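Local structure of oxidoreductase (Streptomyces globisporus, 4R82) at residues Gly28-Val34 with Met165-Gly169; Arg45-Ala49 with Ala94-Ala99; Gly67-His73 with Gly144-Phe149. The protein reduces FAD with NADH and releases the FADH2 used by the monooxygenase and the halogenase of C-1027 enediyne antibiotic biosynthesis. One frame throughout, in Å; residues are numbered along the deposited sequence.

Contact 1 of 3, residues Gly28-Val34 with Met165-Gly169. With NAD (nicotinamide-adenine-dinucleotide), chain C; FAD (flavin-adenine dinucleotide), chain K; ACT (acetate ion), chain G.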
# COMPACT_ATOMS: atom_id res chain seq x y z
N GLY A 28 6.66 -8.38 -3.85
CA GLY A 28 7.06 -8.63 -2.48
C GLY A 28 8.18 -7.73 -2.00
O GLY A 28 8.45 -7.66 -0.79
N ASP A 29 8.84 -7.05 -2.93
CA ASP A 29 9.94 -6.16 -2.57
C ASP A 29 9.46 -4.88 -1.87
O ASP A 29 10.24 -4.24 -1.17
CB ASP A 29 10.81 -5.80 -3.78
CG ASP A 29 11.67 -6.95 -4.24
OD1 ASP A 29 12.10 -7.77 -3.39
OD2 ASP A 29 11.93 -7.02 -5.45
N PHE A 30 8.21 -4.50 -2.08
CA PHE A 30 7.65 -3.36 -1.35
C PHE A 30 6.98 -3.86 -0.08
O PHE A 30 5.97 -4.57 -0.14
CB PHE A 30 6.63 -2.61 -2.22
CG PHE A 30 6.05 -1.40 -1.55
CD1 PHE A 30 6.77 -0.21 -1.49
CD2 PHE A 30 4.78 -1.44 -0.99
CE1 PHE A 30 6.24 0.92 -0.89
CE2 PHE A 30 4.24 -0.31 -0.38
CZ PHE A 30 4.98 0.86 -0.32
N PRO A 31 7.53 -3.47 1.08
CA PRO A 31 7.02 -3.95 2.37
C PRO A 31 5.69 -3.31 2.71
O PRO A 31 5.45 -2.16 2.33
CB PRO A 31 8.06 -3.44 3.39
CG PRO A 31 9.22 -2.94 2.58
CD PRO A 31 8.70 -2.58 1.24
N THR A 32 4.82 -4.04 3.39
CA THR A 32 3.56 -3.47 3.84
C THR A 32 3.21 -4.01 5.23
O THR A 32 3.81 -4.96 5.71
CB THR A 32 2.39 -3.87 2.91
OG1 THR A 32 2.14 -5.27 3.03
CG2 THR A 32 2.68 -3.54 1.45
N GLY A 33 2.20 -3.40 5.84
CA GLY A 33 1.53 -4.03 6.96
C GLY A 33 0.57 -5.10 6.48
O GLY A 33 0.58 -5.48 5.30
N VAL A 34 -0.25 -5.61 7.39
CA VAL A 34 -1.23 -6.63 7.06
C VAL A 34 -2.52 -6.24 7.73
O VAL A 34 -2.51 -5.88 8.91
CB VAL A 34 -0.79 -8.01 7.59
CG1 VAL A 34 -1.77 -9.08 7.16
CG2 VAL A 34 0.62 -8.36 7.10
N MSE A 165 2.19 -5.49 12.35
CA MSE A 165 3.05 -6.54 11.81
C MSE A 165 3.43 -6.15 10.39
O MSE A 165 2.83 -5.23 9.82
CB MSE A 165 2.34 -7.90 11.85
CG MSE A 165 1.04 -7.99 11.10
SE MSE A 165 0.27 -9.81 11.17
CE MSE A 165 1.77 -10.79 10.47
N LEU A 166 4.43 -6.83 9.83
CA LEU A 166 4.95 -6.53 8.50
C LEU A 166 4.89 -7.77 7.62
O LEU A 166 4.93 -8.90 8.11
CB LEU A 166 6.40 -6.06 8.60
CG LEU A 166 6.58 -4.81 9.45
CD1 LEU A 166 8.04 -4.53 9.71
CD2 LEU A 166 5.94 -3.64 8.72
N PHE A 167 4.79 -7.53 6.31
CA PHE A 167 4.80 -8.57 5.29
C PHE A 167 5.74 -8.07 4.19
O PHE A 167 5.53 -7.00 3.61
CB PHE A 167 3.38 -8.73 4.74
CG PHE A 167 3.22 -9.80 3.69
CD1 PHE A 167 3.66 -11.10 3.90
CD2 PHE A 167 2.55 -9.51 2.49
CE1 PHE A 167 3.48 -12.08 2.94
CE2 PHE A 167 2.38 -10.49 1.53
CZ PHE A 167 2.84 -11.77 1.75
N SER A 168 6.80 -8.83 3.93
CA SER A 168 7.78 -8.40 2.94
C SER A 168 8.51 -9.62 2.43
O SER A 168 8.82 -10.54 3.19
CB SER A 168 8.76 -7.40 3.57
OG SER A 168 9.74 -6.96 2.64
N GLY A 169 8.75 -9.67 1.12
CA GLY A 169 9.46 -10.80 0.54
C GLY A 169 8.70 -12.10 0.73
O GLY A 169 9.30 -13.18 0.75
PA NAD C . 3.70 -14.32 -2.06
O1A NAD C . 2.27 -14.77 -1.82
O2A NAD C . 4.60 -14.91 -0.99
O5B NAD C . 3.76 -12.76 -1.91
C5B NAD C . 4.56 -11.92 -2.65
C4B NAD C . 3.91 -10.74 -3.21
O4B NAD C . 3.04 -11.15 -4.23
C3B NAD C . 3.09 -10.05 -2.20
O3B NAD C . 3.17 -8.67 -2.43
C2B NAD C . 1.73 -10.49 -2.48
O2B NAD C . 0.78 -9.59 -2.01
C1B NAD C . 1.73 -10.58 -3.93
N9A NAD C . 0.69 -11.46 -4.49
C8A NAD C . 0.55 -12.79 -4.27
N7A NAD C . -0.50 -13.26 -4.95
C5A NAD C . -1.06 -12.22 -5.61
C6A NAD C . -2.15 -12.08 -6.47
N6A NAD C . -2.94 -13.17 -6.79
N1A NAD C . -2.43 -10.87 -6.98
C2A NAD C . -1.69 -9.79 -6.68
N3A NAD C . -0.63 -9.89 -5.87
C4A NAD C . -0.29 -11.08 -5.32
O3 NAD C . 4.20 -14.82 -3.47
N1 FAD K . -6.17 -11.18 -1.37
C2 FAD K . -6.64 -10.11 -1.98
O2 FAD K . -7.68 -10.26 -2.89
N3 FAD K . -6.20 -8.87 -1.77
C4 FAD K . -5.19 -8.68 -0.90
O4 FAD K . -4.72 -7.41 -0.66
C4X FAD K . -4.62 -9.80 -0.22
N5 FAD K . -3.58 -9.60 0.65
C5X FAD K . -3.07 -10.69 1.30
C6 FAD K . -2.01 -10.48 2.22
C7 FAD K . -1.46 -11.58 2.88
C7M FAD K . -0.30 -11.39 3.89
C8 FAD K . -1.97 -12.87 2.65
C8M FAD K . -1.36 -14.05 3.38
C9 FAD K . -3.02 -13.08 1.74
C9A FAD K . -3.58 -11.97 1.06
N10 FAD K . -4.62 -12.16 0.17
C10 FAD K . -5.13 -11.07 -0.47
C1' FAD K . -5.18 -13.49 -0.12
C2' FAD K . -6.43 -13.81 0.67
O2' FAD K . -6.20 -13.46 2.03
C3' FAD K . -6.65 -15.32 0.63
O3' FAD K . -5.45 -15.97 0.99
C4' FAD K . -6.99 -15.77 -0.75
O4' FAD K . -7.88 -14.86 -1.32
C5' FAD K . -7.54 -17.22 -0.76
O5' FAD K . -8.88 -17.33 -0.26
P FAD K . -10.09 -16.34 -0.75
O1P FAD K . -11.44 -17.05 -0.71
O2P FAD K . -9.80 -15.89 -2.16
O3P FAD K . -10.14 -15.15 0.19
C ACT G . 12.55 -8.42 2.25
O ACT G . 13.61 -8.80 1.70
OXT ACT G . 11.51 -8.52 1.57
CH3 ACT G . 12.52 -7.88 3.64
O HOH W 1 11.71 -5.20 0.94
O HOH W 2 5.12 -7.16 0.50
O HOH W 3 0.20 -4.24 9.99

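Contact 2 of 3, residues Arg45-Ala49 with Ala94-Ala99. With FAD (flavin-adenine dinucleotide), chain K; ACT (acetate ion), chain H.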
# COMPACT_ATOMS: atom_id res chain seq x y z
N ARG A 45 -17.81 -12.11 7.00
CA ARG A 45 -16.64 -12.75 6.44
C ARG A 45 -15.44 -11.86 6.69
O ARG A 45 -15.58 -10.64 6.81
CB ARG A 45 -16.83 -12.95 4.93
CG ARG A 45 -15.75 -13.79 4.25
CD ARG A 45 -16.10 -15.27 4.26
NE ARG A 45 -15.14 -16.06 3.48
N GLY A 46 -14.26 -12.47 6.79
CA GLY A 46 -13.03 -11.71 6.85
C GLY A 46 -12.05 -12.22 5.80
O GLY A 46 -12.16 -13.36 5.35
N MSE A 47 -11.11 -11.37 5.39
CA MSE A 47 -10.08 -11.76 4.43
C MSE A 47 -8.82 -10.98 4.71
O MSE A 47 -8.85 -9.76 4.87
CB MSE A 47 -10.52 -11.49 2.98
CG MSE A 47 -9.54 -12.06 1.92
SE MSE A 47 -9.84 -11.37 0.10
CE MSE A 47 -9.00 -9.63 0.36
N THR A 48 -7.70 -11.68 4.79
CA THR A 48 -6.42 -11.01 5.00
C THR A 48 -6.05 -10.20 3.75
O THR A 48 -6.21 -10.68 2.61
CB THR A 48 -5.34 -12.04 5.33
OG1 THR A 48 -5.69 -12.72 6.55
CG2 THR A 48 -3.98 -11.37 5.50
N ALA A 49 -5.63 -8.96 3.96
CA ALA A 49 -5.33 -8.05 2.85
C ALA A 49 -4.16 -7.14 3.13
O ALA A 49 -4.13 -6.46 4.17
CB ALA A 49 -6.56 -7.22 2.49
N ALA A 94 -3.80 -14.74 13.33
CA ALA A 94 -4.99 -14.15 12.72
C ALA A 94 -4.79 -13.90 11.23
O ALA A 94 -5.71 -14.10 10.43
CB ALA A 94 -5.39 -12.86 13.44
N ALA A 95 -3.59 -13.45 10.84
CA ALA A 95 -3.30 -13.20 9.44
C ALA A 95 -3.41 -14.48 8.63
O ALA A 95 -4.00 -14.51 7.55
CB ALA A 95 -1.93 -12.58 9.27
N ARG A 96 -2.84 -15.56 9.16
CA ARG A 96 -2.91 -16.84 8.47
C ARG A 96 -4.34 -17.37 8.40
O ARG A 96 -4.77 -17.90 7.37
CB ARG A 96 -1.99 -17.86 9.13
CG ARG A 96 -0.52 -17.51 8.95
CD ARG A 96 0.38 -18.60 9.51
NE ARG A 96 1.78 -18.19 9.47
CZ ARG A 96 2.55 -18.29 8.39
NH1 ARG A 96 3.81 -17.89 8.44
NH2 ARG A 96 2.06 -18.80 7.27
N HIS A 97 -5.08 -17.19 9.48
CA HIS A 97 -6.43 -17.73 9.56
C HIS A 97 -7.35 -17.11 8.51
O HIS A 97 -8.12 -17.81 7.84
CB HIS A 97 -7.02 -17.49 10.95
CG HIS A 97 -8.43 -17.96 11.09
ND1 HIS A 97 -8.77 -19.29 11.04
CD2 HIS A 97 -9.58 -17.27 11.24
CE1 HIS A 97 -10.08 -19.41 11.18
NE2 HIS A 97 -10.59 -18.20 11.31
N PHE A 98 -7.27 -15.79 8.37
CA PHE A 98 -8.13 -15.09 7.43
C PHE A 98 -7.61 -15.10 5.99
O PHE A 98 -8.22 -14.54 5.09
CB PHE A 98 -8.42 -13.67 7.92
CG PHE A 98 -9.37 -13.63 9.08
CD1 PHE A 98 -10.73 -13.88 8.88
CD2 PHE A 98 -8.92 -13.39 10.37
CE1 PHE A 98 -11.62 -13.85 9.95
CE2 PHE A 98 -9.80 -13.38 11.45
CZ PHE A 98 -11.15 -13.61 11.23
N ALA A 99 -6.47 -15.77 5.78
CA ALA A 99 -5.97 -16.02 4.43
C ALA A 99 -6.29 -17.44 3.97
O ALA A 99 -6.05 -17.79 2.80
CB ALA A 99 -4.47 -15.79 4.37
N1 FAD K . -6.17 -11.18 -1.37
C2 FAD K . -6.64 -10.11 -1.98
O2 FAD K . -7.68 -10.26 -2.89
N3 FAD K . -6.20 -8.87 -1.77
C4 FAD K . -5.19 -8.68 -0.90
O4 FAD K . -4.72 -7.41 -0.66
C4X FAD K . -4.62 -9.80 -0.22
N5 FAD K . -3.58 -9.60 0.65
C5X FAD K . -3.07 -10.69 1.30
C6 FAD K . -2.01 -10.48 2.22
C7 FAD K . -1.46 -11.58 2.88
C7M FAD K . -0.30 -11.39 3.89
C8 FAD K . -1.97 -12.87 2.65
C8M FAD K . -1.36 -14.05 3.38
C9 FAD K . -3.02 -13.08 1.74
C9A FAD K . -3.58 -11.97 1.06
N10 FAD K . -4.62 -12.16 0.17
C10 FAD K . -5.13 -11.07 -0.47
C1' FAD K . -5.18 -13.49 -0.12
C2' FAD K . -6.43 -13.81 0.67
O2' FAD K . -6.20 -13.46 2.03
C3' FAD K . -6.65 -15.32 0.63
O3' FAD K . -5.45 -15.97 0.99
C4' FAD K . -6.99 -15.77 -0.75
O4' FAD K . -7.88 -14.86 -1.32
C5' FAD K . -7.54 -17.22 -0.76
O5' FAD K . -8.88 -17.33 -0.26
P FAD K . -10.09 -16.34 -0.75
O1P FAD K . -11.44 -17.05 -0.71
O2P FAD K . -9.80 -15.89 -2.16
O3P FAD K . -10.14 -15.15 0.19
C ACT H . -4.36 -13.43 16.94
O ACT H . -3.38 -13.57 16.17
OXT ACT H . -4.47 -12.33 17.52
CH3 ACT H . -5.36 -14.54 17.14

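Contact 3 of 3, residues Gly67-His73 with Gly144-Phe149. With NAD (nicotinamide-adenine-dinucleotide), chain D; FAD (flavin-adenine dinucleotide), chain K; ACT (acetate ion), chain I.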
# COMPACT_ATOMS: atom_id res chain seq x y z
N GLY A 67 -9.23 -9.72 -5.14
CA GLY A 67 -9.31 -10.61 -6.28
C GLY A 67 -10.73 -10.93 -6.68
O GLY A 67 -11.60 -11.16 -5.83
N LYS A 68 -10.98 -10.95 -7.99
CA LYS A 68 -12.33 -11.17 -8.49
C LYS A 68 -12.93 -12.51 -8.10
O LYS A 68 -14.15 -12.64 -8.02
CB LYS A 68 -12.36 -10.99 -10.01
CG LYS A 68 -12.26 -9.54 -10.44
CD LYS A 68 -12.10 -9.45 -11.93
CE LYS A 68 -12.11 -8.02 -12.40
NZ LYS A 68 -11.88 -7.94 -13.87
N ASP A 69 -12.09 -13.51 -7.85
CA ASP A 69 -12.58 -14.84 -7.49
C ASP A 69 -12.68 -15.10 -5.98
O ASP A 69 -13.02 -16.19 -5.55
CB ASP A 69 -11.72 -15.92 -8.16
CG ASP A 69 -11.85 -15.91 -9.67
OD1 ASP A 69 -12.95 -15.59 -10.18
OD2 ASP A 69 -10.85 -16.23 -10.35
N ALA A 70 -12.39 -14.09 -5.16
CA ALA A 70 -12.56 -14.24 -3.72
C ALA A 70 -14.04 -14.12 -3.35
O ALA A 70 -14.76 -13.31 -3.94
CB ALA A 70 -11.75 -13.17 -2.98
N VAL A 71 -14.50 -14.89 -2.37
CA VAL A 71 -15.85 -14.72 -1.83
C VAL A 71 -16.04 -13.30 -1.30
O VAL A 71 -17.11 -12.69 -1.45
CB VAL A 71 -16.17 -15.75 -0.74
CG1 VAL A 71 -17.41 -15.35 0.05
CG2 VAL A 71 -16.36 -17.12 -1.35
N MSE A 72 -14.99 -12.76 -0.69
CA MSE A 72 -15.06 -11.39 -0.18
C MSE A 72 -15.43 -10.41 -1.30
O MSE A 72 -16.09 -9.40 -1.06
CB MSE A 72 -13.74 -10.99 0.47
CG MSE A 72 -13.68 -9.53 0.91
SE MSE A 72 -15.03 -9.11 2.24
CE MSE A 72 -14.29 -10.21 3.63
N HIS A 73 -14.99 -10.70 -2.51
CA HIS A 73 -15.33 -9.85 -3.63
C HIS A 73 -16.86 -9.78 -3.80
O HIS A 73 -17.41 -8.70 -3.97
CB HIS A 73 -14.67 -10.34 -4.91
CG HIS A 73 -14.82 -9.41 -6.07
ND1 HIS A 73 -15.94 -9.40 -6.87
CD2 HIS A 73 -13.98 -8.47 -6.57
CE1 HIS A 73 -15.79 -8.48 -7.81
NE2 HIS A 73 -14.61 -7.91 -7.65
N GLY A 144 -7.68 -4.87 -13.25
CA GLY A 144 -7.19 -6.10 -13.84
C GLY A 144 -7.92 -7.29 -13.26
O GLY A 144 -9.15 -7.38 -13.38
N ASP A 145 -7.18 -8.20 -12.62
CA ASP A 145 -7.81 -9.39 -12.03
C ASP A 145 -8.33 -9.12 -10.62
O ASP A 145 -8.80 -10.04 -9.94
CB ASP A 145 -6.90 -10.63 -12.10
CG ASP A 145 -5.54 -10.45 -11.40
OD1 ASP A 145 -5.41 -9.59 -10.51
OD2 ASP A 145 -4.60 -11.22 -11.73
N HIS A 146 -8.25 -7.86 -10.20
CA HIS A 146 -8.79 -7.43 -8.92
C HIS A 146 -9.78 -6.32 -9.19
O HIS A 146 -9.78 -5.72 -10.27
CB HIS A 146 -7.69 -6.86 -8.01
CG HIS A 146 -6.82 -7.90 -7.37
ND1 HIS A 146 -6.22 -8.92 -8.08
CD2 HIS A 146 -6.43 -8.06 -6.08
CE1 HIS A 146 -5.51 -9.67 -7.25
NE2 HIS A 146 -5.62 -9.17 -6.03
N THR A 147 -10.61 -6.05 -8.19
CA THR A 147 -11.42 -4.83 -8.17
C THR A 147 -10.87 -3.95 -7.07
O THR A 147 -10.49 -4.42 -5.99
CB THR A 147 -12.88 -5.14 -7.89
OG1 THR A 147 -13.42 -5.94 -8.94
CG2 THR A 147 -13.70 -3.85 -7.79
N ILE A 148 -10.78 -2.65 -7.36
CA ILE A 148 -10.31 -1.66 -6.40
C ILE A 148 -11.54 -1.08 -5.73
O ILE A 148 -12.39 -0.51 -6.40
CB ILE A 148 -9.54 -0.55 -7.13
CG1 ILE A 148 -8.32 -1.15 -7.84
CG2 ILE A 148 -9.10 0.55 -6.15
CD1 ILE A 148 -7.64 -0.19 -8.81
N PHE A 149 -11.66 -1.25 -4.41
CA PHE A 149 -12.79 -0.71 -3.67
C PHE A 149 -12.32 0.52 -2.92
O PHE A 149 -11.45 0.43 -2.06
CB PHE A 149 -13.32 -1.74 -2.66
CG PHE A 149 -13.96 -2.95 -3.29
CD1 PHE A 149 -13.19 -4.06 -3.64
CD2 PHE A 149 -15.33 -2.98 -3.53
CE1 PHE A 149 -13.78 -5.17 -4.22
CE2 PHE A 149 -15.92 -4.09 -4.12
CZ PHE A 149 -15.15 -5.18 -4.47
PA NAD D . 0.94 -17.86 1.06
O1A NAD D . 2.25 -17.94 0.27
O2A NAD D . 0.28 -19.22 1.11
O5B NAD D . -0.05 -16.84 0.39
C5B NAD D . -1.38 -17.21 0.37
C4B NAD D . -2.18 -16.71 -0.74
O4B NAD D . -2.27 -15.34 -0.60
C3B NAD D . -1.53 -16.96 -2.04
O3B NAD D . -2.42 -17.75 -2.76
C2B NAD D . -1.41 -15.66 -2.69
O2B NAD D . -1.70 -15.72 -4.05
C1B NAD D . -2.41 -14.86 -1.96
N9A NAD D . -2.22 -13.40 -2.00
C8A NAD D . -1.30 -12.65 -1.36
N7A NAD D . -1.45 -11.36 -1.69
C5A NAD D . -2.51 -11.29 -2.55
C6A NAD D . -3.16 -10.26 -3.23
N6A NAD D . -2.72 -8.96 -3.08
N1A NAD D . -4.20 -10.56 -4.02
C2A NAD D . -4.65 -11.81 -4.19
N3A NAD D . -4.03 -12.82 -3.56
C4A NAD D . -2.99 -12.58 -2.74
O3 NAD D . 1.25 -17.36 2.54
N1 FAD K . -6.17 -11.18 -1.37
C2 FAD K . -6.64 -10.11 -1.98
O2 FAD K . -7.68 -10.26 -2.89
N3 FAD K . -6.20 -8.87 -1.77
C4 FAD K . -5.19 -8.68 -0.90
O4 FAD K . -4.72 -7.41 -0.66
C4X FAD K . -4.62 -9.80 -0.22
N5 FAD K . -3.58 -9.60 0.65
C5X FAD K . -3.07 -10.69 1.30
C6 FAD K . -2.01 -10.48 2.22
C7 FAD K . -1.46 -11.58 2.88
C7M FAD K . -0.30 -11.39 3.89
C8 FAD K . -1.97 -12.87 2.65
C8M FAD K . -1.36 -14.05 3.38
C9 FAD K . -3.02 -13.08 1.74
C9A FAD K . -3.58 -11.97 1.06
N10 FAD K . -4.62 -12.16 0.17
C10 FAD K . -5.13 -11.07 -0.47
C1' FAD K . -5.18 -13.49 -0.12
C2' FAD K . -6.43 -13.81 0.67
O2' FAD K . -6.20 -13.46 2.03
C3' FAD K . -6.65 -15.32 0.63
O3' FAD K . -5.45 -15.97 0.99
C4' FAD K . -6.99 -15.77 -0.75
O4' FAD K . -7.88 -14.86 -1.32
C5' FAD K . -7.54 -17.22 -0.76
O5' FAD K . -8.88 -17.33 -0.26
P FAD K . -10.09 -16.34 -0.75
O1P FAD K . -11.44 -17.05 -0.71
O2P FAD K . -9.80 -15.89 -2.16
O3P FAD K . -10.14 -15.15 0.19
C ACT I . -8.37 -3.34 -16.17
O ACT I . -7.50 -3.48 -17.07
OXT ACT I . -8.17 -2.38 -15.38
CH3 ACT I . -9.56 -4.24 -16.04
O HOH W 4 -11.15 -5.22 -13.25

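Contact 1 of 3, residues Gly28-Val34 with Met165-Gly169
T32 and F167 face each other as an antiparallel hydrogen-bonded pair. T32 N gives its proton to F167 O at 3.1 Å, and F167 N returns one to T32 O at 2.8 Å. The pair is a single bridge; segment 28-34 has no regular helix or strand. L166 CA adds a CA-H...O contact to T32 O at 3.4 Å. Further along, G169 N donates to G28 O at 2.8 Å. Two waters bridge the segments: one donates to F30 O and F167 O, the other to D29 O and S168 OG. S168 OG also donates to an acetate, probably from the crystallisation liquor.

Apolar packing takes over at the other end. CG2 of V34 rests on F167 CB at 3.7 Å, and V34 CB meets CG of selenomethionine M165. The contact pins the connection between helix 20-27 and strand 35-39 to strand 166-168, in the flavin reductase domain. It also lines the cofactor sites. With CG trans to the backbone N (chi1 -179°), the F167 ring leads away from segment 28-34 to the ligands. The FAD methyl C7M sits 3.5 Å above the centre of one ring face. F167 CE2 touches C3B of one NAD at 3.8 Å, and G28 lines the same NAD pocket.

T32 OG1 lies near the ring's edge and donates to G33 O at 2.8 Å, in the carbonyl plane on a lone pair. It has a second, weak hydrogen bond with N50, an FAD-binding residue. The second subunit packs close by: its R158 forms a salt bridge with D29, and its F52 meets F30 edge-to-face.

Contact 2 of 3, residues Arg45-Ala49 with Ala94-Ala99
T48 and F98 meet where strand 45-49 runs past helix 92-97 and the residues that follow it. The strand is an outer one of the seven-stranded antiparallel sheet in this chain, part of the flavin reductase-like domain of the FMN-binding clan. Packing is tight around T48. Its hydroxyl OG1 donates to A95 O at 2.7 Å, in the carbonyl plane on a lone pair. OG1 lies anti to the carbonyl carbon of T48 (chi1 -62°), pointing at the helix. The backbone N of T48 donates to F98 O at 2.9 Å from above the carbonyl plane, 64° out of it. M47 CA makes a CA-H...O contact with the same oxygen. The F98 ring lies obliquely against G46, with CD1 3.7 Å from G46 C. G46 has no side chain to stand in the way.

The far side of the helix is looser. R96, exposed, starts away from the strand and forms a salt bridge with E92. A94 N donates a hydrogen bond to an acetate, probably from the crystallisation liquor.

Both segments also hold the FAD ribityl chain. Its O2' donates to T48 O at 2.8 Å, and its O3' donates to A99 O at 2.6 Å.

Contact 3 of 3, residues Gly67-His73 with Gly144-Phe149
The FAD and NAD sites meet at this contact, where the end of strand 61-67 and the turn after it lie beside strand 146-158. G67 and H146 form an antiparallel non-hydrogen-bonded pair. G67 CA sits over the H146 ring, 3.8 Å from its centroid and 6° off the normal, a CH-pi contact. G67 N donates to O2 of the FAD at 2.8 Å in a nearly straight bond (170°).

The H146 ring is held at two edge nitrogens. NE2 donates to N1A of an NAD adenine at 2.8 Å, and ND1 donates to D145 OD1 at 2.6 Å. OD2 of D145 is itself held by backbone N atoms of L57 and S58 of the second subunit.

A type I turn from G67 to A70 leads into helix 71-78. K68 N donates to D145 O at 3.1 Å. The K68 chain, extended beyond CG, passes D145 O with CG and CD and brings NZ to G144 O at 2.8 Å. A water also accepts from NZ.

H73 crosses T147 at about a right angle. Its NE2 and T147 OG1 share a 2.6 Å hydrogen bond at the edge of the imidazole, and either could be the donor. The edge of F149 points toward one H73 face, an offset edge-to-face pair with planes at 70°. K68 CA lies over the opposite face.

The bond from ND1 to D145 holds the H146 imidazole in orientation, with NE2 directed at the adenine. D145, tied to the second subunit, acts as the second shell. This is consistent with D145 positioning the NAD-binding H146.

All three contacts border the same FAD. Contacts 1 and 2 have centres about 15 Å apart and touch: V34 packs on T48 and A95, and M165 packs on A95. Contacts 2 and 3 also have centres about 15 Å apart and meet where M72 and A70 reach strand 45-49. Contacts 1 and 3 have centres about 20 Å apart, nearest atoms about 11 Å apart. Contacts 2 and 3 share the seven-stranded sheet, through strands 45-49, 61-67 and 146-158. Along the chain, 28-34 and 165-169 enclose the other four segments, and those of contacts 2 and 3 alternate. Distant parts of the sequence thus converge on one flavin, and contacts 1 and 3 also reach the second subunit.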